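Local coordinates for beta sliding clamp (Borrelia burgdorferi, PDB 6DJ8), which forms a ring-shaped head-to-tail homodimer around DNA and probably tethers DNA polymerases and other proteins to it, making replication processive, at residues His11-Ile16 with Thr75-Leu80; Glu111-Leu116 with Glu124-Glu129; Tyr149-Glu154 with Glu214-Ile219; Leu194-Asn199 with Gly263-Tyr268. All coordinates share one frame; numbering follows the deposited sequence.

Contact 1. Residues His11-Ile16 with Thr75-Leu80; sequences HNTFFI and TDFKVL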
loop_
_atom_site.group_PDB
_atom_site.type_symbol
_atom_site.label_atom_id
_atom_site.label_comp_id
_atom_site.label_asym_id
_atom_site.label_seq_id
_atom_site.Cartn_x
_atom_site.Cartn_y
_atom_site.Cartn_z
ATOM N N HIS A 11 28.069 5.022 32.162
ATOM C CA HIS A 11 27.980 3.720 32.812
ATOM C C HIS A 11 26.703 3.551 33.635
ATOM O O HIS A 11 26.270 2.413 33.848
ATOM C CB HIS A 11 29.204 3.497 33.700
ATOM C CG HIS A 11 29.225 4.360 34.922
ATOM N ND1 HIS A 11 28.542 4.034 36.075
ATOM C CD2 HIS A 11 29.837 5.542 35.169
ATOM C CE1 HIS A 11 28.738 4.974 36.981
ATOM N NE2 HIS A 11 29.516 5.903 36.455
ATOM N N ASN A 12 26.081 4.642 34.099
ATOM C CA ASN A 12 24.869 4.501 34.903
ATOM C C ASN A 12 23.688 5.327 34.405
ATOM O O ASN A 12 22.712 5.485 35.150
ATOM C CB ASN A 12 25.159 4.852 36.379
ATOM C CG ASN A 12 25.622 6.293 36.570
ATOM O OD1 ASN A 12 25.729 7.061 35.615
ATOM N ND2 ASN A 12 25.899 6.665 37.822
ATOM N N THR A 13 23.729 5.860 33.183
ATOM C CA THR A 13 22.588 6.595 32.637
ATOM C C THR A 13 22.045 5.778 31.467
ATOM O O THR A 13 22.332 6.054 30.301
ATOM C CB THR A 13 22.980 8.007 32.208
ATOM O OG1 THR A 13 23.641 8.660 33.293
ATOM C CG2 THR A 13 21.726 8.821 31.919
ATOM N N PHE A 14 21.230 4.778 31.787
ATOM C CA PHE A 14 20.738 3.843 30.785
ATOM C C PHE A 14 19.449 3.205 31.278
ATOM O O PHE A 14 19.086 3.315 32.448
ATOM C CB PHE A 14 21.769 2.740 30.504
ATOM C CG PHE A 14 21.937 1.791 31.648
ATOM C CD1 PHE A 14 22.909 2.021 32.610
ATOM C CD2 PHE A 14 21.102 0.690 31.795
ATOM C CE1 PHE A 14 23.066 1.157 33.682
ATOM C CE2 PHE A 14 21.242 -0.169 32.874
ATOM C CZ PHE A 14 22.225 0.061 33.814
ATOM N N PHE A 15 18.794 2.476 30.380
ATOM C CA PHE A 15 17.787 1.535 30.825
ATOM C C PHE A 15 17.793 0.340 29.885
ATOM O O PHE A 15 18.177 0.447 28.719
ATOM C CB PHE A 15 16.391 2.162 30.908
ATOM C CG PHE A 15 15.864 2.644 29.608
ATOM C CD1 PHE A 15 16.133 3.925 29.184
ATOM C CD2 PHE A 15 15.093 1.824 28.805
ATOM C CE1 PHE A 15 15.652 4.383 27.981
ATOM C CE2 PHE A 15 14.614 2.275 27.614
ATOM C CZ PHE A 15 14.902 3.558 27.190
ATOM N N ILE A 16 17.350 -0.796 30.417
ATOM C CA ILE A 16 17.156 -2.025 29.664
ATOM C C ILE A 16 15.659 -2.245 29.546
ATOM O O ILE A 16 14.925 -2.108 30.531
ATOM C CB ILE A 16 17.838 -3.216 30.363
ATOM C CG1 ILE A 16 19.336 -2.923 30.591
ATOM C CG2 ILE A 16 17.626 -4.508 29.566
ATOM C CD1 ILE A 16 20.078 -4.022 31.307
ATOM N N THR A 75 19.834 5.114 37.303
ATOM C CA THR A 75 19.568 6.504 37.635
ATOM C C THR A 75 18.387 6.981 36.807
ATOM O O THR A 75 18.042 6.392 35.780
ATOM C CB THR A 75 20.780 7.416 37.399
ATOM O OG1 THR A 75 21.120 7.423 36.004
ATOM C CG2 THR A 75 21.984 6.951 38.231
ATOM N N ASP A 76 17.797 8.074 37.255
ATOM C CA ASP A 76 16.657 8.681 36.596
ATOM C C ASP A 76 17.160 9.773 35.668
ATOM O O ASP A 76 18.109 10.489 35.997
ATOM C CB ASP A 76 15.696 9.275 37.630
ATOM C CG ASP A 76 15.063 8.216 38.516
ATOM O OD1 ASP A 76 15.299 7.009 38.273
ATOM O OD2 ASP A 76 14.340 8.594 39.464
ATOM N N PHE A 77 16.538 9.891 34.502
ATOM C CA PHE A 77 16.922 10.926 33.553
ATOM C C PHE A 77 15.811 11.051 32.525
ATOM O O PHE A 77 14.938 10.190 32.425
ATOM C CB PHE A 77 18.259 10.601 32.867
ATOM C CG PHE A 77 18.223 9.352 32.006
ATOM C CD1 PHE A 77 18.407 8.098 32.560
ATOM C CD2 PHE A 77 18.004 9.444 30.642
ATOM C CE1 PHE A 77 18.391 6.959 31.765
ATOM C CE2 PHE A 77 17.970 8.302 29.834
ATOM C CZ PHE A 77 18.163 7.060 30.396
ATOM N N LYS A 78 15.879 12.116 31.729
ATOM C CA LYS A 78 14.928 12.343 30.649
ATOM C C LYS A 78 15.691 12.578 29.352
ATOM O O LYS A 78 16.822 13.071 29.364
ATOM C CB LYS A 78 13.999 13.539 30.926
ATOM C CG LYS A 78 13.202 13.444 32.218
ATOM C CD LYS A 78 12.155 14.545 32.274
ATOM C CE LYS A 78 11.407 14.549 33.592
ATOM N NZ LYS A 78 9.949 14.808 33.354
ATOM N N VAL A 79 15.063 12.193 28.238
ATOM C CA VAL A 79 15.614 12.360 26.894
ATOM C C VAL A 79 14.497 12.781 25.946
ATOM O O VAL A 79 13.429 12.164 25.925
ATOM C CB VAL A 79 16.278 11.068 26.372
ATOM C CG1 VAL A 79 16.621 11.227 24.917
ATOM C CG2 VAL A 79 17.544 10.778 27.158
ATOM N N LEU A 80 14.743 13.830 25.166
ATOM C CA LEU A 80 13.861 14.227 24.076
ATOM C C LEU A 80 14.488 13.773 22.762
ATOM O O LEU A 80 15.621 14.168 22.447
ATOM C CB LEU A 80 13.656 15.737 24.081
ATOM C CG LEU A 80 12.612 16.317 23.139
ATOM C CD1 LEU A 80 11.220 15.899 23.603
ATOM C CD2 LEU A 80 12.738 17.841 23.104
HETATM O O HOH W 1 19.702 4.725 34.403
#
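Phe77 reaches across to Thr13, Phe14 and Phe15, and its side chain runs through most of the contact. Its CG sits between the backbone N and the carbonyl carbon (chi1 64°), which lays the ring against residues 13-15. CB begins 4.0 Å from Thr13 CG2. The same methyl then covers one face of the ring, displaced toward the CG-CD1 side, in a CH-pi contact of 3.7 Å from Thr13 CG2 to the Phe77 centroid. Farther out, Phe77 CE1 lies 3.6 Å from Phe14 N. At the tip, Phe77 CZ meets Phe15 CD1 at 3.9 Å, arriving close to the plane of the Phe15 ring, at its edge; the two side chains cross at about a right angle. Thr13 OG1 is turned to another task, a hydrogen bond with Met9 O.

The polar part lies on the N-terminal side, at Asn12 and Thr75. Thr75 OG1 donates to Asn12 O at 2.6 Å, approaching from 28° outside the carbonyl plane. A water accepts from Thr75 N at 2.9 Å and lies close to Phe14 O, to which it probably donates. Strands 14-18 and 77-82 belong to different sheets, with Val49 and Phe103 packed alongside, and the aromatic side chains of the two sheets pack together in the interior of the N-terminal DNA-clamp domain.

Contact 2. Residues Glu111-Leu116 with Glu124-Glu129; sequences EIMGEL and EDHLKE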
loop_
_atom_site.group_PDB
_atom_site.type_symbol
_atom_site.label_atom_id
_atom_site.label_comp_id
_atom_site.label_asym_id
_atom_site.label_seq_id
_atom_site.Cartn_x
_atom_site.Cartn_y
_atom_site.Cartn_z
ATOM N N GLU A 111 22.931 5.739 22.757
ATOM C CA GLU A 111 23.731 4.645 22.234
ATOM C C GLU A 111 22.961 3.386 22.580
ATOM O O GLU A 111 22.630 3.158 23.750
ATOM C CB GLU A 111 25.126 4.629 22.852
ATOM C CG GLU A 111 25.734 6.020 22.997
ATOM C CD GLU A 111 26.925 6.243 22.094
ATOM O OE1 GLU A 111 27.275 5.323 21.324
ATOM O OE2 GLU A 111 27.517 7.340 22.158
ATOM N N ILE A 112 22.671 2.574 21.571
ATOM C CA ILE A 112 21.804 1.420 21.732
ATOM C C ILE A 112 22.581 0.180 21.329
ATOM O O ILE A 112 23.268 0.167 20.297
ATOM C CB ILE A 112 20.521 1.571 20.899
ATOM C CG1 ILE A 112 19.893 2.944 21.171
ATOM C CG2 ILE A 112 19.565 0.441 21.187
ATOM C CD1 ILE A 112 18.499 3.148 20.546
ATOM N N MET A 113 22.477 -0.851 22.152
ATOM C CA MET A 113 23.134 -2.114 21.902
ATOM C C MET A 113 22.177 -3.194 22.362
ATOM O O MET A 113 21.265 -2.941 23.162
ATOM C CB MET A 113 24.487 -2.197 22.635
ATOM C CG MET A 113 24.356 -2.050 24.154
ATOM S SD MET A 113 25.607 -0.966 24.895
ATOM C CE MET A 113 25.245 0.570 24.036
ATOM N N GLY A 114 22.355 -4.398 21.832
ATOM C CA GLY A 114 21.561 -5.507 22.320
ATOM C C GLY A 114 21.974 -5.821 23.740
ATOM O O GLY A 114 23.167 -5.801 24.070
ATOM N N GLU A 115 20.992 -6.032 24.616
ATOM C CA GLU A 115 21.279 -6.459 25.982
ATOM C C GLU A 115 21.321 -7.973 25.932
ATOM O O GLU A 115 20.324 -8.658 26.157
ATOM C CB GLU A 115 20.269 -5.933 26.995
ATOM C CG GLU A 115 20.566 -6.366 28.434
ATOM C CD GLU A 115 21.997 -6.047 28.899
ATOM O OE1 GLU A 115 22.573 -5.016 28.481
ATOM O OE2 GLU A 115 22.548 -6.841 29.692
ATOM N N LEU A 116 22.486 -8.495 25.582
ATOM C CA LEU A 116 22.685 -9.927 25.517
ATOM C C LEU A 116 22.782 -10.491 26.926
ATOM O O LEU A 116 22.873 -9.759 27.917
ATOM C CB LEU A 116 23.937 -10.237 24.709
ATOM C CG LEU A 116 23.979 -9.363 23.456
ATOM C CD1 LEU A 116 25.410 -9.114 22.978
ATOM C CD2 LEU A 116 23.144 -10.010 22.372
ATOM N N GLU A 124 30.289 -5.419 18.257
ATOM C CA GLU A 124 28.879 -5.710 18.439
ATOM C C GLU A 124 28.060 -4.681 17.674
ATOM O O GLU A 124 28.493 -3.540 17.485
ATOM C CB GLU A 124 28.480 -5.654 19.933
ATOM C CG GLU A 124 29.192 -6.643 20.856
ATOM C CD GLU A 124 28.759 -8.090 20.611
ATOM O OE1 GLU A 124 29.515 -9.022 20.975
ATOM O OE2 GLU A 124 27.653 -8.293 20.066
ATOM N N ASP A 125 26.862 -5.075 17.255
ATOM C CA ASP A 125 25.980 -4.135 16.578
ATOM C C ASP A 125 25.681 -2.948 17.492
ATOM O O ASP A 125 25.538 -3.094 18.708
ATOM C CB ASP A 125 24.677 -4.822 16.157
ATOM C CG ASP A 125 24.914 -6.037 15.273
ATOM O OD1 ASP A 125 26.000 -6.135 14.664
ATOM O OD2 ASP A 125 24.009 -6.896 15.187
ATOM N N HIS A 126 25.585 -1.763 16.897
ATOM C CA HIS A 126 25.523 -0.536 17.669
ATOM C C HIS A 126 24.813 0.538 16.862
ATOM O O HIS A 126 25.051 0.676 15.661
ATOM C CB HIS A 126 26.936 -0.069 18.049
ATOM C CG HIS A 126 26.962 1.029 19.065
ATOM N ND1 HIS A 126 27.024 0.791 20.422
ATOM C CD2 HIS A 126 26.953 2.375 18.920
ATOM C CE1 HIS A 126 27.050 1.944 21.068
ATOM N NE2 HIS A 126 27.006 2.920 20.180
ATOM N N LEU A 127 23.946 1.293 17.533
ATOM C CA LEU A 127 23.233 2.414 16.939
ATOM C C LEU A 127 23.522 3.667 17.748
ATOM O O LEU A 127 23.660 3.612 18.970
ATOM C CB LEU A 127 21.721 2.184 16.925
ATOM C CG LEU A 127 21.188 0.809 16.526
ATOM C CD1 LEU A 127 19.656 0.744 16.707
ATOM C CD2 LEU A 127 21.575 0.470 15.067
ATOM N N LYS A 128 23.604 4.804 17.066
ATOM C CA LYS A 128 23.771 6.092 17.730
ATOM C C LYS A 128 22.664 7.006 17.239
ATOM O O LYS A 128 22.598 7.308 16.043
ATOM C CB LYS A 128 25.147 6.714 17.451
ATOM C CG LYS A 128 26.308 5.939 18.034
ATOM C CD LYS A 128 27.614 6.743 17.955
ATOM C CE LYS A 128 28.779 5.961 18.548
ATOM N NZ LYS A 128 30.118 6.610 18.300
ATOM N N GLU A 129 21.811 7.447 18.161
ATOM C CA GLU A 129 20.665 8.294 17.832
ATOM C C GLU A 129 20.833 9.655 18.489
ATOM O O GLU A 129 20.812 9.755 19.733
ATOM C CB GLU A 129 19.363 7.642 18.285
ATOM C CG GLU A 129 18.973 6.393 17.488
ATOM C CD GLU A 129 18.520 6.717 16.059
ATOM O OE1 GLU A 129 18.357 7.917 15.724
ATOM O OE2 GLU A 129 18.310 5.761 15.268
HETATM O O HOH W 2 24.330 -5.102 20.164
#
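Glu111 OE1 accepts a hydrogen bond from His126 NE2 at 2.7 Å with an N-H...O angle of 157°. The carboxylate oxygen lies almost in the imidazole plane and is met nearly along its C-O axis, while the carboxylate itself is turned 55° against the ring. A bend at chi2 (-112°) brings the acid back over the neighbouring strand. Lys128 runs beside Glu111, pointing the same way, and its CE is 3.2 Å from Glu111 OE1; its NZ stays 4.3 Å from that oxygen, beyond a salt bridge, but probably still steadies the negative charge.

Beneath these side chains the backbones pair as an antiparallel hairpin of strands 109-114 and 126-130. Ile112 and Leu127 form the hydrogen-bonded pair, with Ile112 N to Leu127 O at 3.0 Å and Leu127 N to Ile112 O at 3.1 Å; Glu111 and Lys128 form the adjacent non-hydrogen-bonded pair. On the other side of the Ile112-Leu127 pair, toward the turn, a water links Gly114 N to Asp125 O. Residues 126-128 also pair with a strand of the second subunit, so the sheet runs on through the ring's dimer interface, where Glu129 makes a salt bridge to Arg324 and, through OE2, a hydrogen bond with Tyr297 OH, both of that subunit.

On the face carrying His126, Met113 lies alongside the imidazole and puts its CE 3.7 Å from His126 CE1. On the other face, Ile112 CB and Leu127 CB stand 4.2 Å apart, both side chains packing on Ala89 of helix 83-92.

Contact 3. Residues Tyr149-Glu154 with Glu214-Ile219; sequences YTFGIE and EDVNFI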
loop_
_atom_site.group_PDB
_atom_site.type_symbol
_atom_site.label_atom_id
_atom_site.label_comp_id
_atom_site.label_asym_id
_atom_site.label_seq_id
_atom_site.Cartn_x
_atom_site.Cartn_y
_atom_site.Cartn_z
ATOM N N TYR A 149 -12.195 17.805 38.162
ATOM C CA TYR A 149 -13.103 17.060 37.303
ATOM C C TYR A 149 -14.558 17.277 37.694
ATOM O O TYR A 149 -14.915 17.220 38.874
ATOM C CB TYR A 149 -12.745 15.576 37.334
ATOM C CG TYR A 149 -11.349 15.343 36.807
ATOM C CD1 TYR A 149 -10.922 15.980 35.648
ATOM C CD2 TYR A 149 -10.445 14.530 37.480
ATOM C CE1 TYR A 149 -9.648 15.793 35.154
ATOM C CE2 TYR A 149 -9.156 14.336 36.992
ATOM C CZ TYR A 149 -8.765 14.975 35.827
ATOM O OH TYR A 149 -7.492 14.795 35.325
ATOM N N THR A 150 -15.392 17.556 36.698
ATOM C CA THR A 150 -16.811 17.789 36.929
ATOM C C THR A 150 -17.622 16.506 36.804
ATOM O O THR A 150 -18.667 16.370 37.451
ATOM C CB THR A 150 -17.322 18.874 35.965
ATOM O OG1 THR A 150 -17.120 20.165 36.559
ATOM C CG2 THR A 150 -18.806 18.700 35.616
ATOM N N PHE A 151 -17.145 15.538 36.026
ATOM C CA PHE A 151 -17.900 14.310 35.840
ATOM C C PHE A 151 -16.961 13.243 35.286
ATOM O O PHE A 151 -16.046 13.553 34.519
ATOM C CB PHE A 151 -19.113 14.604 34.930
ATOM C CG PHE A 151 -19.416 13.555 33.900
ATOM C CD1 PHE A 151 -19.893 12.311 34.266
ATOM C CD2 PHE A 151 -19.303 13.847 32.551
ATOM C CE1 PHE A 151 -20.187 11.357 33.303
ATOM C CE2 PHE A 151 -19.604 12.898 31.585
ATOM C CZ PHE A 151 -20.046 11.652 31.961
ATOM N N GLY A 152 -17.149 12.010 35.745
ATOM C CA GLY A 152 -16.347 10.885 35.286
ATOM C C GLY A 152 -17.175 9.621 35.244
ATOM O O GLY A 152 -18.116 9.446 36.027
ATOM N N ILE A 153 -16.820 8.724 34.322
ATOM C CA ILE A 153 -17.425 7.401 34.226
ATOM C C ILE A 153 -16.327 6.376 33.998
ATOM O O ILE A 153 -15.220 6.703 33.567
ATOM C CB ILE A 153 -18.448 7.269 33.078
ATOM C CG1 ILE A 153 -17.827 7.755 31.774
ATOM C CG2 ILE A 153 -19.724 8.018 33.405
ATOM C CD1 ILE A 153 -18.604 7.332 30.553
ATOM N N GLU A 154 -16.647 5.122 34.308
ATOM C CA GLU A 154 -15.772 3.996 34.009
ATOM C C GLU A 154 -16.605 2.985 33.238
ATOM O O GLU A 154 -17.647 2.540 33.721
ATOM C CB GLU A 154 -15.182 3.392 35.306
ATOM C CG GLU A 154 -14.197 2.240 35.085
ATOM C CD GLU A 154 -13.375 1.881 36.329
ATOM O OE1 GLU A 154 -13.693 2.348 37.442
ATOM O OE2 GLU A 154 -12.386 1.129 36.184
ATOM N N GLU A 214 -24.841 14.221 36.859
ATOM C CA GLU A 214 -24.365 15.568 36.597
ATOM C C GLU A 214 -24.849 16.055 35.227
ATOM O O GLU A 214 -25.431 15.311 34.435
ATOM C CB GLU A 214 -22.839 15.619 36.679
ATOM C CG GLU A 214 -22.255 15.113 38.000
ATOM C CD GLU A 214 -22.121 13.591 38.072
ATOM O OE1 GLU A 214 -22.829 12.878 37.329
ATOM O OE2 GLU A 214 -21.309 13.109 38.892
ATOM N N ASP A 215 -24.630 17.342 34.969
ATOM C CA ASP A 215 -24.893 17.911 33.659
ATOM C C ASP A 215 -23.782 17.498 32.704
ATOM O O ASP A 215 -22.611 17.420 33.086
ATOM C CB ASP A 215 -24.995 19.434 33.723
ATOM C CG ASP A 215 -26.053 19.915 34.713
ATOM O OD1 ASP A 215 -27.088 19.233 34.883
ATOM O OD2 ASP A 215 -25.846 20.987 35.316
ATOM N N VAL A 216 -24.160 17.206 31.467
ATOM C CA VAL A 216 -23.244 16.710 30.446
ATOM C C VAL A 216 -23.440 17.595 29.230
ATOM O O VAL A 216 -24.514 17.579 28.620
ATOM C CB VAL A 216 -23.514 15.241 30.106
ATOM C CG1 VAL A 216 -22.491 14.697 29.092
ATOM C CG2 VAL A 216 -23.563 14.412 31.379
ATOM N N ASN A 217 -22.412 18.361 28.872
ATOM C CA ASN A 217 -22.491 19.241 27.715
ATOM C C ASN A 217 -21.072 19.554 27.255
ATOM O O ASN A 217 -20.548 20.633 27.540
ATOM C CB ASN A 217 -23.289 20.521 28.063
ATOM C CG ASN A 217 -23.339 21.510 26.905
ATOM O OD1 ASN A 217 -23.349 21.112 25.735
ATOM N ND2 ASN A 217 -23.389 22.795 27.221
ATOM N N PHE A 218 -20.443 18.607 26.545
ATOM C CA PHE A 218 -19.026 18.685 26.218
ATOM C C PHE A 218 -18.804 18.302 24.766
ATOM O O PHE A 218 -19.432 17.369 24.259
ATOM C CB PHE A 218 -18.184 17.758 27.117
ATOM C CG PHE A 218 -18.492 17.887 28.589
ATOM C CD1 PHE A 218 -18.089 19.009 29.294
ATOM C CD2 PHE A 218 -19.175 16.886 29.263
ATOM C CE1 PHE A 218 -18.374 19.141 30.660
ATOM C CE2 PHE A 218 -19.471 17.008 30.618
ATOM C CZ PHE A 218 -19.067 18.141 31.323
ATOM N N ILE A 219 -17.886 19.015 24.117
ATOM C CA ILE A 219 -17.517 18.785 22.726
ATOM C C ILE A 219 -16.034 18.448 22.697
ATOM O O ILE A 219 -15.198 19.287 23.062
ATOM C CB ILE A 219 -17.807 20.002 21.838
ATOM C CG1 ILE A 219 -19.274 20.428 21.962
ATOM C CG2 ILE A 219 -17.441 19.703 20.381
ATOM C CD1 ILE A 219 -19.511 21.804 21.477
#
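Phe151 and Phe218 meet where the edge strands of two different sheets, 151-156 and 218-221, come together in the clamp's continuous, sheet-lined arc. Thr150 and Phe151 form a classic beta bulge, both facing Phe242 on the adjoining strand.

The aromatic contact is the closest of the set. Phe218 CE2 comes to 3.7 Å from Phe151 CD2, near the plane of the Phe151 ring and at its edge, with the two side chains crossing obliquely. Phe151 holds its ring there with CG off the staggered positions (chi1 139°), a mildly strained setting. Phe242 stacks with Phe218 and also meets Phe151, its plane nearly parallel to that ring, so three phenylalanines gather at this junction.

Aliphatic groups fill in around them. Val216 CG1 is 4.2 Å from Phe151 CE2, and the valine's other methyl, CG2, stands above one ring face, toward its rim. Thr150 CG2 comes up to the edge of the other phenyl group, 4.3 Å from Phe218 CZ.

Polar residues contribute mostly through their carbon atoms, and the two segments share no direct hydrogen bond. Glu214 lies at the exposed margin, its CB 4.2 Å from Phe151 CB, while its backbone oxygen accepts from Lys187 NZ. Its side chain bends at chi2 (82°), and the methylene Glu214 CG rests 3.8 Å from Thr150 O.

Contact 4. Residues Leu194-Asn199 with Gly263-Tyr268; sequences LLVSTN and GNYPDY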
loop_
_atom_site.group_PDB
_atom_site.type_symbol
_atom_site.label_atom_id
_atom_site.label_comp_id
_atom_site.label_asym_id
_atom_site.label_seq_id
_atom_site.Cartn_x
_atom_site.Cartn_y
_atom_site.Cartn_z
ATOM N N LEU A 194 -25.038 10.137 26.157
ATOM C CA LEU A 194 -25.306 10.069 24.735
ATOM C C LEU A 194 -24.195 10.761 23.951
ATOM O O LEU A 194 -23.727 11.838 24.333
ATOM C CB LEU A 194 -26.679 10.698 24.468
ATOM C CG LEU A 194 -27.148 11.076 23.080
ATOM C CD1 LEU A 194 -28.642 10.923 23.008
ATOM C CD2 LEU A 194 -26.767 12.520 22.895
ATOM N N LEU A 195 -23.781 10.136 22.852
ATOM C CA LEU A 195 -22.778 10.685 21.949
ATOM C C LEU A 195 -23.404 10.970 20.590
ATOM O O LEU A 195 -24.183 10.164 20.073
ATOM C CB LEU A 195 -21.593 9.730 21.786
ATOM C CG LEU A 195 -20.593 9.701 22.940
ATOM C CD1 LEU A 195 -21.150 9.006 24.181
ATOM C CD2 LEU A 195 -19.290 9.079 22.505
ATOM N N VAL A 196 -23.057 12.116 20.014
ATOM C CA VAL A 196 -23.552 12.528 18.700
ATOM C C VAL A 196 -22.369 13.041 17.891
ATOM O O VAL A 196 -21.491 13.718 18.435
ATOM C CB VAL A 196 -24.629 13.624 18.825
ATOM C CG1 VAL A 196 -25.053 14.136 17.445
ATOM C CG2 VAL A 196 -25.830 13.096 19.602
ATOM N N SER A 197 -22.339 12.726 16.596
ATOM C CA SER A 197 -21.369 13.356 15.714
ATOM C C SER A 197 -21.993 13.582 14.349
ATOM O O SER A 197 -22.828 12.796 13.894
ATOM C CB SER A 197 -20.094 12.515 15.555
ATOM O OG SER A 197 -20.410 11.234 15.041
ATOM N N THR A 198 -21.543 14.638 13.673
ATOM C CA THR A 198 -22.071 14.933 12.350
ATOM C C THR A 198 -21.108 15.847 11.619
ATOM O O THR A 198 -20.329 16.579 12.231
ATOM C CB THR A 198 -23.437 15.613 12.436
ATOM O OG1 THR A 198 -23.964 15.826 11.116
ATOM C CG2 THR A 198 -23.270 16.972 13.120
ATOM N N ASN A 199 -21.207 15.819 10.295
ATOM C CA ASN A 199 -20.501 16.758 9.439
ATOM C C ASN A 199 -21.474 17.683 8.732
ATOM O O ASN A 199 -21.106 18.324 7.746
ATOM C CB ASN A 199 -19.622 16.013 8.426
ATOM C CG ASN A 199 -20.424 15.394 7.302
ATOM O OD1 ASN A 199 -21.647 15.194 7.415
ATOM N ND2 ASN A 199 -19.748 15.110 6.189
ATOM N N GLY A 263 -17.923 25.684 22.516
ATOM C CA GLY A 263 -18.924 26.158 21.584
ATOM C C GLY A 263 -20.291 25.620 21.925
ATOM O O GLY A 263 -20.461 24.971 22.961
ATOM N N ASN A 264 -21.276 25.882 21.074
ATOM C CA ASN A 264 -22.629 25.375 21.253
ATOM C C ASN A 264 -22.898 24.355 20.154
ATOM O O ASN A 264 -22.955 24.706 18.970
ATOM C CB ASN A 264 -23.642 26.516 21.217
ATOM C CG ASN A 264 -23.563 27.399 22.453
ATOM O OD1 ASN A 264 -23.520 26.905 23.581
ATOM N ND2 ASN A 264 -23.521 28.712 22.241
ATOM N N TYR A 265 -23.056 23.096 20.539
ATOM C CA TYR A 265 -23.322 22.083 19.536
ATOM C C TYR A 265 -24.727 22.290 18.973
ATOM O O TYR A 265 -25.621 22.740 19.691
ATOM C CB TYR A 265 -23.169 20.682 20.121
ATOM C CG TYR A 265 -22.904 19.616 19.072
ATOM C CD1 TYR A 265 -21.642 19.456 18.507
ATOM C CD2 TYR A 265 -23.920 18.792 18.638
ATOM C CE1 TYR A 265 -21.409 18.479 17.544
ATOM C CE2 TYR A 265 -23.710 17.832 17.708
ATOM C CZ TYR A 265 -22.453 17.675 17.148
ATOM O OH TYR A 265 -22.279 16.709 16.211
ATOM N N PRO A 266 -24.941 22.030 17.686
ATOM C CA PRO A 266 -26.274 22.248 17.096
ATOM C C PRO A 266 -27.341 21.367 17.737
ATOM O O PRO A 266 -27.056 20.325 18.334
ATOM C CB PRO A 266 -26.088 21.892 15.613
ATOM C CG PRO A 266 -24.615 22.105 15.351
ATOM C CD PRO A 266 -23.961 21.669 16.645
ATOM N N ASP A 267 -28.598 21.795 17.569
ATOM C CA ASP A 267 -29.780 21.093 18.074
ATOM C C ASP A 267 -30.063 19.843 17.239
ATOM O O ASP A 267 -30.991 19.794 16.426
ATOM C CB ASP A 267 -30.982 22.042 18.071
ATOM C CG ASP A 267 -32.245 21.400 18.622
ATOM O OD1 ASP A 267 -32.177 20.249 19.103
ATOM O OD2 ASP A 267 -33.319 22.045 18.550
ATOM N N TYR A 268 -29.254 18.800 17.468
ATOM C CA TYR A 268 -29.418 17.537 16.746
ATOM C C TYR A 268 -30.774 16.895 17.022
ATOM O O TYR A 268 -31.311 16.193 16.153
ATOM C CB TYR A 268 -28.295 16.559 17.120
ATOM C CG TYR A 268 -28.519 15.901 18.470
ATOM C CD1 TYR A 268 -28.091 16.520 19.641
ATOM C CD2 TYR A 268 -29.178 14.674 18.574
ATOM C CE1 TYR A 268 -28.303 15.936 20.872
ATOM C CE2 TYR A 268 -29.404 14.088 19.800
ATOM C CZ TYR A 268 -28.969 14.723 20.948
ATOM O OH TYR A 268 -29.195 14.138 22.176
HETATM O O HOH W 3 -19.717 16.545 15.052
#
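Val196 and Tyr268 form the tight apolar part of this contact, in which a loop of residues 263-268 folds over strand 192-198 of the central clamp domain. The loop helps build the peptide-binding pocket of the sliding clamp: the bound natural-product peptide packs on Thr198, Pro266 and Asp267.

Val196 CG2 sits squarely over the middle of one Tyr268 face, 3.7 Å from the ring centroid and only 9° off its normal, a CH-pi contact. Tyr268 CG lies between its backbone N and carbonyl carbon (chi1 78°), which swings the ring back across the strand. Leu194 and Tyr268 point at each other from opposite directions, and Leu194 CD2 comes to 3.0 Å from Tyr268 OH, obliquely to the ring. The valine's other methyl, Val196 CG1, reaches Tyr265 CE2 at 3.9 Å, so one residue serves both tyrosines.

The Tyr265 hydroxyl marks the hydrated, more polar side, though Thr198 CG2 still presses to 3.3 Å from Tyr265 OH. Tyr184 stacks on the Tyr265 ring, and Thr198 OG1 is engaged with Arg202 O. Tyr265 OH and Thr198 N are 3.4 Å apart but too poorly aligned to bond. A water joins them instead, lying in the Tyr265 ring plane, 2.8 Å from Tyr265 OH and accepting from Thr198 N at 3.0 Å.

In the fold
From the N terminus, contact 1 closes the first long loop, bringing strand 14-18 against strand 77-82. Contact 2 follows in series as a short hairpin closure, about 15 Å between centres, and Ile16 CG2 packs on Glu115 CG at 3.7 Å. Both reach the same five-stranded sheet. Contact 3 closes the chain from strand 151-156 to strand 218-221, and contact 4 that from strand 192-198 to the loop at 263-268. These two cross, because residues 194-199 fall between the segments of contact 3; they touch through Ile219 and Gly263 and share a sheet. Contacts 1 and 3 use the two outermost strands of one eight-stranded sheet, which joins the N-terminal and central domains.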